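Local coordinates for protein DNA-(apurinic or apyrimidinic site) endonuclease 2 (Xenopus laevis, PDB 6WCD) that cleaves DNA as a 3'-5' exonuclease and a weak apurinic/apyrimidinic endonuclease in base excision repair, here represented by its catalytic domain, at residues His162-Arg167 with Arg208-Gln213; Val37-Leu42 with Phe56-Val61; Leu121-Ile126 with Glu133-Val138. All blocks are in the same frame, centred on the assembly; numbering follows the deposited sequence. Where two conformers were deposited one is given.

How the contacts relate
From the N terminus, contact 2 closes first: the loop 37-42, which follows strand 29-33, is met by residues 56-61 at the end of the outermost strand 53-57 of one sheet. Contact 3 comes next and is the most local, a hairpin whose strands 119-127 and 133-142 belong to the other sheet. The second strand leads into helix 152-173, and contact 1 ties that helix to helix 206-214, across 40 intervening residues. The three closures run in series, without nesting or crossing. Contacts 1 and 3 touch where Arg167 CZ packs against Leu121 CD2, whereas contact 2 stays about 7 Å from contact 3 at the nearest atoms.

Contact 1. Residues His162-Arg167 with Arg208-Gln213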
loop_
_atom_site.group_PDB
_atom_site.type_symbol
_atom_site.label_atom_id
_atom_site.label_comp_id
_atom_site.label_asym_id
_atom_site.label_seq_id
_atom_site.Cartn_x
_atom_site.Cartn_y
_atom_site.Cartn_z
ATOM N N HIS A 162 -10.028 -6.128 -9.279
ATOM C CA HIS A 162 -10.182 -7.567 -9.479
ATOM C C HIS A 162 -8.819 -8.240 -9.532
ATOM O O HIS A 162 -8.627 -9.311 -8.936
ATOM C CB HIS A 162 -10.965 -7.800 -10.771
ATOM C CG HIS A 162 -11.285 -9.231 -11.048
ATOM N ND1 HIS A 162 -11.916 -10.047 -10.138
ATOM C CD2 HIS A 162 -11.112 -9.977 -12.167
ATOM C CE1 HIS A 162 -12.086 -11.249 -10.669
ATOM N NE2 HIS A 162 -11.605 -11.232 -11.899
ATOM N N LEU A 163 -7.850 -7.608 -10.163
ATOM C CA LEU A 163 -6.493 -8.171 -10.154
ATOM C C LEU A 163 -5.889 -8.209 -8.748
ATOM O O LEU A 163 -5.213 -9.187 -8.371
ATOM C CB LEU A 163 -5.595 -7.363 -11.105
ATOM C CG LEU A 163 -4.132 -7.831 -11.268
ATOM C CD1 LEU A 163 -4.166 -9.211 -11.863
ATOM C CD2 LEU A 163 -3.399 -6.831 -12.181
ATOM N N LEU A 164 -6.055 -7.152 -7.980
ATOM C CA LEU A 164 -5.572 -7.111 -6.605
ATOM C C LEU A 164 -6.169 -8.231 -5.783
ATOM O O LEU A 164 -5.439 -8.933 -5.073
ATOM C CB LEU A 164 -5.921 -5.752 -6.012
ATOM C CG LEU A 164 -5.680 -5.592 -4.509
ATOM C CD1 LEU A 164 -4.209 -5.792 -4.160
ATOM C CD2 LEU A 164 -6.141 -4.184 -4.115
ATOM N N GLN A 165 -7.484 -8.441 -5.877
ATOM C CA GLN A 165 -8.108 -9.550 -5.155
ATOM C C GLN A 165 -7.533 -10.879 -5.585
ATOM O O GLN A 165 -7.223 -11.754 -4.736
ATOM C CB GLN A 165 -9.624 -9.504 -5.332
ATOM C CG GLN A 165 -10.323 -10.632 -4.668
ATOM C CD GLN A 165 -11.795 -10.434 -4.588
ATOM O OE1 GLN A 165 -12.363 -9.584 -5.264
ATOM N NE2 GLN A 165 -12.452 -11.276 -3.780
ATOM N N THR A 166 -7.416 -11.082 -6.887
ATOM C CA THR A 166 -6.894 -12.346 -7.400
ATOM C C THR A 166 -5.518 -12.623 -6.821
ATOM O O THR A 166 -5.221 -13.733 -6.368
ATOM C CB THR A 166 -6.842 -12.292 -8.924
ATOM O OG1 THR A 166 -8.171 -12.184 -9.454
ATOM C CG2 THR A 166 -6.255 -13.592 -9.490
ATOM N N ARG A 167 -4.638 -11.634 -6.861
ATOM C CA ARG A 167 -3.273 -11.868 -6.412
ATOM C C ARG A 167 -3.216 -12.091 -4.903
ATOM O O ARG A 167 -2.512 -12.979 -4.424
ATOM C CB ARG A 167 -2.382 -10.695 -6.816
ATOM C CG ARG A 167 -0.919 -10.894 -6.409
ATOM C CD ARG A 167 -0.300 -12.051 -7.181
ATOM N NE ARG A 167 1.101 -12.308 -6.855
ATOM C CZ ARG A 167 2.111 -11.580 -7.304
ATOM N NH1 ARG A 167 1.897 -10.523 -8.042
ATOM N NH2 ARG A 167 3.376 -11.903 -6.988
ATOM N N ARG A 208 -17.538 -0.015 -4.090
ATOM C CA ARG A 208 -17.977 -0.380 -2.755
ATOM C C ARG A 208 -18.544 -1.779 -2.742
ATOM O O ARG A 208 -18.319 -2.530 -1.779
ATOM C CB ARG A 208 -18.995 0.651 -2.271
ATOM C CG ARG A 208 -19.396 0.494 -0.880
ATOM C CD ARG A 208 -20.199 1.720 -0.467
ATOM N NE ARG A 208 -19.321 2.887 -0.409
ATOM C CZ ARG A 208 -19.509 4.053 -1.006
ATOM N NH1 ARG A 208 -20.577 4.300 -1.772
ATOM N NH2 ARG A 208 -18.613 4.994 -0.831
ATOM N N GLN A 209 -19.204 -2.191 -3.816
ATOM C CA GLN A 209 -19.613 -3.587 -3.918
ATOM C C GLN A 209 -18.387 -4.486 -3.867
ATOM O O GLN A 209 -18.413 -5.571 -3.257
ATOM C CB GLN A 209 -20.405 -3.837 -5.206
ATOM C CG GLN A 209 -21.766 -3.170 -5.210
ATOM C CD GLN A 209 -22.475 -3.325 -6.556
ATOM O OE1 GLN A 209 -21.866 -3.731 -7.547
ATOM N NE2 GLN A 209 -23.761 -3.003 -6.589
ATOM N N TRP A 210 -17.324 -4.091 -4.568
ATOM C CA TRP A 210 -16.098 -4.889 -4.545
ATOM C C TRP A 210 -15.562 -5.013 -3.134
ATOM O O TRP A 210 -15.247 -6.121 -2.662
ATOM C CB TRP A 210 -15.045 -4.272 -5.489
ATOM C CG TRP A 210 -13.755 -5.002 -5.329
ATOM C CD1 TRP A 210 -13.477 -6.231 -5.818
ATOM C CD2 TRP A 210 -12.666 -4.600 -4.554
ATOM N NE1 TRP A 210 -12.226 -6.614 -5.420
ATOM C CE2 TRP A 210 -11.703 -5.644 -4.606
ATOM C CE3 TRP A 210 -12.355 -3.458 -3.812
ATOM C CZ2 TRP A 210 -10.479 -5.546 -3.964
ATOM C CZ3 TRP A 210 -11.148 -3.376 -3.181
ATOM C CH2 TRP A 210 -10.221 -4.426 -3.251
ATOM N N LEU A 211 -15.461 -3.891 -2.427
ATOM C CA LEU A 211 -14.942 -3.909 -1.067
ATOM C C LEU A 211 -15.814 -4.753 -0.155
ATOM O O LEU A 211 -15.291 -5.492 0.706
ATOM C CB LEU A 211 -14.889 -2.489 -0.515
ATOM C CG LEU A 211 -13.583 -1.787 -0.248
ATOM C CD1 LEU A 211 -13.849 -0.608 0.657
ATOM C CD2 LEU A 211 -12.510 -2.695 0.320
ATOM N N ASN A 212 -17.154 -4.630 -0.278
ATOM C CA ASN A 212 -18.060 -5.370 0.568
ATOM C C ASN A 212 -17.805 -6.865 0.485
ATOM O O ASN A 212 -17.946 -7.570 1.489
ATOM C CB ASN A 212 -19.515 -5.094 0.197
ATOM C CG ASN A 212 -20.012 -3.702 0.595
ATOM O OD1 ASN A 212 -19.516 -3.089 1.517
ATOM N ND2 ASN A 212 -21.066 -3.229 -0.099
ATOM N N GLN A 213 -17.525 -7.396 -0.714
ATOM C CA GLN A 213 -17.281 -8.830 -0.816
ATOM C C GLN A 213 -15.838 -9.204 -0.546
ATOM O O GLN A 213 -15.573 -10.368 -0.197
ATOM C CB GLN A 213 -17.733 -9.376 -2.184
ATOM C CG GLN A 213 -17.084 -8.736 -3.370
ATOM C CD GLN A 213 -15.737 -9.349 -3.703
ATOM O OE1 GLN A 213 -15.562 -10.577 -3.709
ATOM N NE2 GLN A 213 -14.797 -8.504 -4.006
#
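Gln165 and Trp210 both carry CG anti to the backbone N, which sends the extended glutamine chain and the indole toward the facing helix. Gln213 reaches the contact by a bent path: its CG sits between N and the carbonyl carbon (chi1 58°), and a bend at chi2 brings the amide to Gln165. The two amides then pair. Gln213 NE2 donates to Gln165 OE1 at 2.9 Å and nearly straight, and Gln165 NE2 returns a bond of 3.2 Å to Gln213 OE1, lying in that carbonyl's plane on a lone pair. The amide planes are twisted 39° apart, so the pairing is reciprocal but not flat. Gln165 OE1 takes a further, weak bond from Trp210 NE1 at 3.0 Å, bent at the hydrogen, while Gln165 CB lies at the edge of the indole, in its plane. At the other end of the ring, Leu164 CD2 approaches Trp210 CH2 at 4.2 Å. The axes of segments 162-167 and 208-213 run nearly parallel, 12° apart, with a closest approach of 11.6 Å, a separation spanned by long side chains. Tyr161 and Phe214 stack with Trp210. Gln213 NE2 also donates to Trp210 O at 2.8 Å, and Gln165 NE2 has a second acceptor in Glu169. Several partners thus fix the rotation of both amides, and directional polar bonds, flanked by the indole, join helices 152-173 and 206-214 at the surface.

Contact 2. Residues Val37-Leu42 with Phe56-Val61; sequences VTRDLL and FSFSRV
The loop that follows strand 29-33 packs here against the end of edge strand 53-57 and the turn beyond it, with the Phe58 ring set between Arg39 and Phe56. Arg39 lies over one face of that ring: its CG is 3.6 Å from the Phe58 centroid, 17° off the normal, a CH-pi contact. Phe56 CB covers the opposite face. At the ring's edge, near its plane, Val37 O comes within 3.4 Å of Phe58 CD1. Val37 CG1, anti to its own N (chi1 180°), runs beside the ring to Phe58 CE1 at 3.8 Å, and Val37 CB packs on Phe56 CE2. Beyond the ring, the Arg39 guanidinium forms a salt bridge with Glu327.

Three waters join the backbones. Val37 O accepts from two of them, one of which takes the N-H of Ser59 at 2.8 Å, while the other donates to Ser57 O. The third links Arg39 N to Ser59 O, to which it donates at 2.7 Å. Thr38 CG2 packs on Ser59 CB, and Ser59 OG accepts from Val61 N. The result is a water-bridged loop junction at the border of a sheet of the DNase I-like fold, with an ST turn at Ser59 shaping the chain just beyond the strand.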
loop_
_atom_site.group_PDB
_atom_site.type_symbol
_atom_site.label_atom_id
_atom_site.label_comp_id
_atom_site.label_asym_id
_atom_site.label_seq_id
_atom_site.Cartn_x
_atom_site.Cartn_y
_atom_site.Cartn_z
ATOM N N VAL A 37 7.814 9.632 -7.976
ATOM C CA VAL A 37 9.161 9.326 -8.429
ATOM C C VAL A 37 9.101 8.379 -9.619
ATOM O O VAL A 37 8.576 7.265 -9.502
ATOM C CB VAL A 37 10.009 8.704 -7.304
ATOM C CG1 VAL A 37 11.422 8.388 -7.814
ATOM C CG2 VAL A 37 10.086 9.642 -6.087
ATOM N N THR A 38 9.667 8.788 -10.739
ATOM C CA THR A 38 9.886 7.928 -11.875
ATOM C C THR A 38 11.374 7.818 -12.132
ATOM O O THR A 38 12.175 8.665 -11.684
ATOM C CB THR A 38 9.109 8.451 -13.109
ATOM O OG1 THR A 38 9.305 9.854 -13.275
ATOM C CG2 THR A 38 7.643 8.213 -12.932
ATOM N N ARG A 39 11.781 6.791 -12.906
ATOM C CA ARG A 39 13.210 6.501 -12.971
ATOM C C ARG A 39 13.974 7.570 -13.729
ATOM O O ARG A 39 15.184 7.762 -13.483
ATOM C CB ARG A 39 13.475 5.153 -13.626
ATOM C CG ARG A 39 13.536 4.056 -12.568
ATOM C CD ARG A 39 14.018 2.758 -13.151
ATOM N NE ARG A 39 15.463 2.648 -13.323
ATOM C CZ ARG A 39 16.019 1.590 -13.905
ATOM N NH1 ARG A 39 15.221 0.629 -14.355
ATOM N NH2 ARG A 39 17.319 1.472 -14.024
ATOM N N ASP A 40 13.338 8.249 -14.697
ATOM C CA ASP A 40 13.985 9.297 -15.461
ATOM C C ASP A 40 14.474 10.458 -14.602
ATOM O O ASP A 40 15.395 11.166 -15.027
ATOM C CB ASP A 40 13.014 9.807 -16.543
ATOM C CG ASP A 40 11.730 10.410 -15.975
ATOM O OD1 ASP A 40 11.071 9.777 -15.148
ATOM O OD2 ASP A 40 11.343 11.523 -16.383
ATOM N N LEU A 41 13.896 10.628 -13.396
ATOM C CA LEU A 41 14.248 11.773 -12.561
ATOM C C LEU A 41 15.583 11.598 -11.828
ATOM O O LEU A 41 16.123 12.607 -11.362
ATOM C CB LEU A 41 13.193 12.000 -11.490
ATOM C CG LEU A 41 11.765 12.191 -12.037
ATOM C CD1 LEU A 41 10.832 12.325 -10.819
ATOM C CD2 LEU A 41 11.696 13.370 -12.904
ATOM N N LEU A 42 16.125 10.386 -11.760
ATOM C CA LEU A 42 17.404 10.126 -11.050
ATOM C C LEU A 42 17.388 10.648 -9.606
ATOM O O LEU A 42 18.409 11.146 -9.097
ATOM C CB LEU A 42 18.583 10.706 -11.803
ATOM C CG LEU A 42 18.732 10.382 -13.296
ATOM C CD1 LEU A 42 19.834 11.172 -13.981
ATOM C CD2 LEU A 42 18.953 8.892 -13.437
ATOM N N PHE A 56 10.736 0.155 -4.856
ATOM C CA PHE A 56 9.860 1.089 -5.571
ATOM C C PHE A 56 9.213 0.378 -6.738
ATOM O O PHE A 56 9.846 -0.473 -7.395
ATOM C CB PHE A 56 10.627 2.296 -6.133
ATOM C CG PHE A 56 10.863 3.407 -5.157
ATOM C CD1 PHE A 56 11.600 3.252 -4.035
ATOM C CD2 PHE A 56 10.340 4.652 -5.429
ATOM C CE1 PHE A 56 11.804 4.308 -3.136
ATOM C CE2 PHE A 56 10.528 5.696 -4.573
ATOM C CZ PHE A 56 11.308 5.542 -3.429
ATOM N N SER A 57 8.020 0.808 -7.074
ATOM C CA SER A 57 7.470 0.584 -8.402
ATOM C C SER A 57 7.331 1.942 -9.046
ATOM O O SER A 57 6.701 2.832 -8.503
ATOM C CB SER A 57 6.130 -0.137 -8.338
ATOM O OG SER A 57 5.666 -0.395 -9.694
ATOM N N PHE A 58 7.980 2.098 -10.179
ATOM C CA PHE A 58 7.988 3.334 -10.939
ATOM C C PHE A 58 7.008 3.276 -12.100
ATOM O O PHE A 58 6.995 2.296 -12.856
ATOM C CB PHE A 58 9.377 3.550 -11.514
ATOM C CG PHE A 58 10.471 3.565 -10.521
ATOM C CD1 PHE A 58 10.700 4.653 -9.725
ATOM C CD2 PHE A 58 11.361 2.498 -10.443
ATOM C CE1 PHE A 58 11.742 4.714 -8.838
ATOM C CE2 PHE A 58 12.415 2.498 -9.530
ATOM C CZ PHE A 58 12.638 3.627 -8.748
ATOM N N SER A 59 6.249 4.343 -12.282
ATOM C CA SER A 59 5.381 4.414 -13.440
ATOM C C SER A 59 6.211 4.394 -14.710
ATOM O O SER A 59 7.255 5.042 -14.806
ATOM C CB SER A 59 4.583 5.671 -13.409
ATOM O OG SER A 59 3.935 5.894 -14.642
ATOM N N ARG A 60 5.707 3.726 -15.738
ATOM C CA ARG A 60 6.395 3.697 -16.996
ATOM C C ARG A 60 5.647 4.519 -18.032
ATOM O O ARG A 60 6.072 4.558 -19.175
ATOM C CB ARG A 60 6.464 2.252 -17.488
ATOM C CG ARG A 60 7.429 1.391 -16.698
ATOM C CD ARG A 60 6.951 -0.034 -16.577
ATOM N NE ARG A 60 8.001 -0.923 -16.085
ATOM C CZ ARG A 60 8.404 -1.000 -14.819
ATOM N NH1 ARG A 60 7.855 -0.234 -13.883
ATOM N NH2 ARG A 60 9.361 -1.855 -14.488
ATOM N N VAL A 61 4.583 5.230 -17.652
ATOM C CA VAL A 61 3.755 5.899 -18.669
ATOM C C VAL A 61 3.788 7.414 -18.663
ATOM O O VAL A 61 3.188 8.036 -19.561
ATOM C CB VAL A 61 2.279 5.453 -18.582
ATOM C CG1 VAL A 61 2.160 3.940 -18.791
ATOM C CG2 VAL A 61 1.661 5.908 -17.312
HETATM O O HOH W 1 6.072 6.412 -10.395
HETATM O O HOH W 2 7.820 5.317 -7.452
HETATM O O HOH W 3 9.963 5.184 -14.476
#

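Contact 3. Residues Leu121-Ile126 with Glu133-Val138; sequences LTQHRI and EETLTV
Arg125 and Glu133 form the salt bridge of this hairpin, with Arg125 NE 2.7 Å from Glu133 OE2. The approach is oblique: NE stands above the carboxylate plane, the two flat groups are turned 54° apart, and Glu133 CG lies over one face of the guanidinium. Arg125, bent at chi2 and chi3 (-68° and -94°), curls back over the neighbouring strand, where NH2 donates to OG1 of Thr135, in the conformer given, at 3.0 Å. On the same side of the sheet, Gln123 NE2 gives an almost straight bond of 2.9 Å to Thr137 OG1, which lies in the plane of the glutamine amide. Beneath these side chains, the antiparallel backbones exchange paired hydrogen bonds at Thr122-Val138, His124-Leu136 and Ile126-Glu134; Val138 N to Thr122 O measures 2.8 Å.

The opposite side carries Thr122, His124, Ile126, Glu134, Leu136 and Val138. His124 NE2 and Thr122 OG1 share a hydrogen bond of 2.8 Å, while His124 ND1 is bonded to Thr76 O and Glu134 OE1 to His177. Val138 CG2 packs near His124 CD2 at 3.9 Å, and Ile126 CD1 meets Leu136 CB. A side-chain bond thus reinforces the pair Gln123-Thr137, and in this conformer of Thr135 also Arg125-Thr135; polar side chains brace one face, while the other combines the Thr122-His124 bond with apolar packing of Leu136 and Val138 that runs on to the adjacent strand 177-181.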
loop_
_atom_site.group_PDB
_atom_site.type_symbol
_atom_site.label_atom_id
_atom_site.label_comp_id
_atom_site.label_asym_id
_atom_site.label_seq_id
_atom_site.Cartn_x
_atom_site.Cartn_y
_atom_site.Cartn_z
ATOM N N LEU A 121 5.203 -5.399 -3.800
ATOM C CA LEU A 121 5.039 -6.494 -2.835
ATOM C C LEU A 121 6.368 -6.811 -2.184
ATOM O O LEU A 121 7.391 -6.955 -2.866
ATOM C CB LEU A 121 4.516 -7.775 -3.482
ATOM C CG LEU A 121 3.043 -7.702 -3.897
ATOM C CD1 LEU A 121 2.791 -6.778 -5.038
ATOM C CD2 LEU A 121 2.547 -9.122 -4.202
ATOM N N THR A 122 6.353 -6.940 -0.845
ATOM C CA THR A 122 7.541 -7.373 -0.108
ATOM C C THR A 122 7.125 -8.537 0.785
ATOM O O THR A 122 6.002 -8.562 1.290
ATOM C CB THR A 122 8.181 -6.229 0.699
ATOM O OG1 THR A 122 7.251 -5.608 1.572
ATOM C CG2 THR A 122 8.802 -5.124 -0.177
ATOM N N GLN A 123 8.006 -9.523 0.918
ATOM C CA GLN A 123 7.688 -10.706 1.697
ATOM C C GLN A 123 8.704 -10.841 2.811
ATOM O O GLN A 123 9.906 -10.804 2.566
ATOM C CB GLN A 123 7.668 -11.926 0.780
ATOM C CG GLN A 123 7.157 -13.169 1.381
ATOM C CD GLN A 123 6.920 -14.203 0.296
ATOM O OE1 GLN A 123 7.848 -14.910 -0.099
ATOM N NE2 GLN A 123 5.696 -14.267 -0.215
ATOM N N HIS A 124 8.192 -11.025 4.034
ATOM C CA HIS A 124 8.948 -10.933 5.271
ATOM C C HIS A 124 8.710 -12.204 6.071
ATOM O O HIS A 124 7.563 -12.607 6.274
ATOM C CB HIS A 124 8.465 -9.722 6.086
ATOM C CG HIS A 124 8.456 -8.437 5.311
ATOM N ND1 HIS A 124 9.499 -7.544 5.329
ATOM C CD2 HIS A 124 7.546 -7.935 4.439
ATOM C CE1 HIS A 124 9.228 -6.546 4.497
ATOM N NE2 HIS A 124 8.054 -6.749 3.955
ATOM N N ARG A 125 9.747 -12.782 6.633
ATOM C CA ARG A 125 9.499 -13.864 7.583
ATOM C C ARG A 125 9.214 -13.254 8.953
ATOM O O ARG A 125 9.823 -12.248 9.344
ATOM C CB ARG A 125 10.695 -14.783 7.655
ATOM C CG ARG A 125 10.921 -15.575 6.370
ATOM C CD ARG A 125 9.800 -16.631 6.105
ATOM N NE ARG A 125 10.160 -17.951 6.640
ATOM C CZ ARG A 125 9.366 -19.025 6.659
ATOM N NH1 ARG A 125 9.819 -20.167 7.154
ATOM N NH2 ARG A 125 8.127 -18.976 6.204
ATOM N N ILE A 126 8.285 -13.868 9.678
ATOM C CA ILE A 126 7.875 -13.359 10.987
ATOM C C ILE A 126 7.760 -14.565 11.912
ATOM O O ILE A 126 7.558 -15.705 11.485
ATOM C CB ILE A 126 6.546 -12.563 10.975
ATOM C CG1 ILE A 126 5.380 -13.429 10.449
ATOM C CG2 ILE A 126 6.707 -11.250 10.233
ATOM C CD1 ILE A 126 4.002 -12.849 10.729
ATOM N N GLU A 133 7.736 -19.830 12.639
ATOM C CA GLU A 133 8.053 -18.947 11.528
ATOM C C GLU A 133 7.008 -19.059 10.436
ATOM O O GLU A 133 6.656 -20.177 10.014
ATOM C CB GLU A 133 9.429 -19.289 10.953
ATOM C CG GLU A 133 10.000 -18.180 10.076
ATOM C CD GLU A 133 11.452 -18.424 9.702
ATOM O OE1 GLU A 133 12.148 -19.141 10.461
ATOM O OE2 GLU A 133 11.890 -17.906 8.649
ATOM N N GLU A 134 6.553 -17.911 9.967
ATOM C CA GLU A 134 5.570 -17.800 8.900
ATOM C C GLU A 134 6.015 -16.704 7.960
ATOM O O GLU A 134 6.884 -15.889 8.242
ATOM C CB GLU A 134 4.179 -17.448 9.445
ATOM C CG GLU A 134 3.660 -18.546 10.370
ATOM C CD GLU A 134 2.154 -18.620 10.423
ATOM O OE1 GLU A 134 1.561 -17.915 11.264
ATOM O OE2 GLU A 134 1.571 -19.386 9.624
ATOM N N THR A 135 5.389 -16.654 6.783
ATOM C CA THR A 135 5.625 -15.595 5.827
ATOM C C THR A 135 4.539 -14.540 5.954
ATOM O O THR A 135 3.358 -14.881 6.152
ATOM C CB THR A 135 5.637 -16.184 4.411
ATOM O OG1 THR A 135 6.664 -17.177 4.331
ATOM C CG2 THR A 135 5.859 -15.114 3.378
ATOM N N LEU A 136 4.926 -13.274 5.844
ATOM C CA LEU A 136 3.996 -12.146 5.747
ATOM C C LEU A 136 4.291 -11.414 4.455
ATOM O O LEU A 136 5.412 -10.923 4.249
ATOM C CB LEU A 136 4.191 -11.211 6.911
ATOM C CG LEU A 136 3.449 -9.912 6.847
ATOM C CD1 LEU A 136 1.950 -10.137 6.934
ATOM C CD2 LEU A 136 3.866 -8.978 7.998
ATOM N N THR A 137 3.295 -11.337 3.576
ATOM C CA THR A 137 3.442 -10.577 2.352
ATOM C C THR A 137 2.699 -9.266 2.485
ATOM O O THR A 137 1.514 -9.255 2.827
ATOM C CB THR A 137 2.924 -11.371 1.157
ATOM O OG1 THR A 137 3.639 -12.597 1.048
ATOM C CG2 THR A 137 3.190 -10.617 -0.142
ATOM N N VAL A 138 3.391 -8.150 2.232
ATOM C CA VAL A 138 2.865 -6.801 2.281
ATOM C C VAL A 138 2.652 -6.305 0.859
ATOM O O VAL A 138 3.604 -6.245 0.059
ATOM C CB VAL A 138 3.842 -5.894 3.052
ATOM C CG1 VAL A 138 3.385 -4.486 3.018
ATOM C CG2 VAL A 138 4.021 -6.379 4.466
HETATM O O HOH W 4 5.490 -3.769 0.073
#